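Local coordinates for protein inositol 2-dehydrogenase (Sinorhizobium meliloti, PDB 4HKT) that oxidises myo-inositol to scyllo-inosose with NAD(+) as electron acceptor, the first step in breaking myo-inositol down to acetyl-CoA, at residues S23-A28 with S290-I295. Sequence-based numbering, arbitrary orientation.
With NA (sodium ion), chain C.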
loop_
_atom_site.group_PDB
_atom_site.type_symbol
_atom_site.label_atom_id
_atom_site.label_comp_id
_atom_site.label_asym_id
_atom_site.label_seq_id
_atom_site.Cartn_x
_atom_site.Cartn_y
_atom_site.Cartn_z
ATOM N N SER B 23 -21.667 -1.512 -27.753
ATOM C CA SER B 23 -22.005 -0.117 -27.992
ATOM C C SER B 23 -20.757 0.757 -27.952
ATOM O O SER B 23 -20.527 1.557 -28.862
ATOM C CB SER B 23 -23.012 0.379 -26.956
ATOM O OG SER B 23 -23.243 1.765 -27.115
ATOM N N GLY B 24 -19.947 0.579 -26.909
ATOM C CA GLY B 24 -18.782 1.419 -26.675
ATOM C C GLY B 24 -17.697 1.261 -27.721
ATOM O O GLY B 24 -16.849 2.131 -27.869
ATOM N N ASN B 25 -17.700 0.143 -28.435
ATOM C CA ASN B 25 -16.662 -0.105 -29.420
ATOM C C ASN B 25 -16.954 0.628 -30.742
ATOM O O ASN B 25 -18.098 0.693 -31.206
ATOM C CB ASN B 25 -16.478 -1.608 -29.653
ATOM C CG ASN B 25 -15.349 -1.914 -30.634
ATOM O OD1 ASN B 25 -15.530 -1.811 -31.854
ATOM N ND2 ASN B 25 -14.189 -2.313 -30.111
ATOM N N ALA B 26 -15.884 1.157 -31.329
ATOM C CA ALA B 26 -15.960 2.010 -32.494
ATOM C C ALA B 26 -16.250 1.207 -33.751
ATOM O O ALA B 26 -16.952 1.687 -34.639
ATOM C CB ALA B 26 -14.662 2.786 -32.654
ATOM N N ASP B 27 -15.721 -0.012 -33.822
ATOM C CA ASP B 27 -15.898 -0.859 -35.011
ATOM C C ASP B 27 -17.164 -1.715 -35.026
ATOM O O ASP B 27 -17.335 -2.533 -35.922
ATOM C CB ASP B 27 -14.683 -1.751 -35.191
ATOM C CG ASP B 27 -13.433 -0.961 -35.483
ATOM O OD1 ASP B 27 -13.510 -0.023 -36.304
ATOM O OD2 ASP B 27 -12.376 -1.279 -34.899
ATOM N N ALA B 28 -18.066 -1.512 -34.075
ATOM C CA ALA B 28 -19.201 -2.422 -33.917
ATOM C C ALA B 28 -20.490 -1.676 -33.750
ATOM O O ALA B 28 -20.494 -0.581 -33.188
ATOM C CB ALA B 28 -18.986 -3.305 -32.699
ATOM N N SER B 290 -10.947 -7.675 -28.975
ATOM C CA SER B 290 -10.233 -8.869 -29.445
ATOM C C SER B 290 -11.118 -9.747 -30.368
ATOM O O SER B 290 -10.646 -10.344 -31.337
ATOM C CB SER B 290 -9.751 -9.674 -28.253
ATOM O OG SER B 290 -9.072 -10.798 -28.690
ATOM N N PHE B 291 -12.398 -9.810 -30.071
ATOM C CA PHE B 291 -13.317 -10.632 -30.863
ATOM C C PHE B 291 -13.408 -10.066 -32.288
ATOM O O PHE B 291 -13.292 -10.771 -33.278
ATOM C CB PHE B 291 -14.688 -10.621 -30.192
ATOM C CG PHE B 291 -15.712 -11.447 -30.878
ATOM C CD1 PHE B 291 -15.458 -12.763 -31.206
ATOM C CD2 PHE B 291 -16.956 -10.936 -31.125
ATOM C CE1 PHE B 291 -16.423 -13.536 -31.829
ATOM C CE2 PHE B 291 -17.912 -11.700 -31.760
ATOM C CZ PHE B 291 -17.649 -13.006 -32.087
ATOM N N ILE B 292 -13.551 -8.760 -32.364
ATOM C CA ILE B 292 -13.583 -8.066 -33.649
ATOM C C ILE B 292 -12.278 -8.240 -34.418
ATOM O O ILE B 292 -12.280 -8.438 -35.644
ATOM C CB ILE B 292 -13.927 -6.594 -33.422
ATOM C CG1 ILE B 292 -15.382 -6.508 -32.980
ATOM C CG2 ILE B 292 -13.671 -5.775 -34.667
ATOM C CD1 ILE B 292 -15.779 -5.179 -32.419
ATOM N N ALA B 293 -11.164 -8.203 -33.700
ATOM C CA ALA B 293 -9.883 -8.372 -34.338
ATOM C C ALA B 293 -9.826 -9.744 -34.954
ATOM O O ALA B 293 -9.258 -9.941 -36.039
ATOM C CB ALA B 293 -8.754 -8.180 -33.329
ATOM N N ALA B 294 -10.410 -10.708 -34.254
ATOM C CA ALA B 294 -10.479 -12.077 -34.742
ATOM C C ALA B 294 -11.314 -12.138 -35.999
ATOM O O ALA B 294 -10.973 -12.857 -36.915
ATOM C CB ALA B 294 -11.090 -12.986 -33.690
ATOM N N ILE B 295 -12.428 -11.419 -36.009
ATOM C CA ILE B 295 -13.311 -11.399 -37.172
ATOM C C ILE B 295 -12.612 -10.718 -38.354
ATOM O O ILE B 295 -12.612 -11.249 -39.474
ATOM C CB ILE B 295 -14.611 -10.659 -36.857
ATOM C CG1 ILE B 295 -15.458 -11.479 -35.880
ATOM C CG2 ILE B 295 -15.421 -10.405 -38.135
ATOM C CD1 ILE B 295 -16.628 -10.710 -35.326
HETATM NA NA NA C . -20.559 0.831 -31.270
#
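Ile292 of helix 281-297 sets its CD1 methyl against the side chains of Asn25 and Ala28, and the contact is a worked example of how a single apolar side chain can make the contact between a helix from late in the sequence and an early Rossmann-fold connection. Here the turn links helix 13-24 to strand 28-34 of the NAD-binding domain typical of the Gfo/Idh/MocA family.

The apolar part rests on the two arms of Ile292. With CG1 anti to the carbonyl carbon and the chain extended beyond it, CD1 arrives 3.7 Å from Ala28 CB. The other branch, CG2, lies more loosely beside Asp27, 4.2 Å from its CB. Phe6 on the neighbouring strand 4-9 touches both Ala28 and Ile292, so the contact continues into side chains of the parallel sheet.

The polar part belongs to the turn itself. Asn25 OD1 accepts from Asp27 N at 2.7 Å in an Asx turn. The bond is bent, 131° at the hydrogen. Its donor stands above the carbonyl plane, 37° out of it. The Asn25 side chain, CG anti to the backbone N (chi1 -177°), approaches Ile292 from the opposite direction; the same amide that closes the turn is the group CD1 touches. Replacing Asn25 by alanine would probably leave Asp27 N without its acceptor within the turn and open a gap beside the Ile292 methyl, although the sodium would still hold the backbone carbonyls.

Sodium draws the backbone of the same turn together: the carbonyl oxygens of Ser23, Asn25 and Ala28 all bind the ion, tying helix 13-24, the turn and strand 28-34 to one centre, with Ala28 O at 2.4 Å. Across the contact, the nearest approach brings the Ile292 methyl CD1 to 3.4 Å from Asn25 OD1.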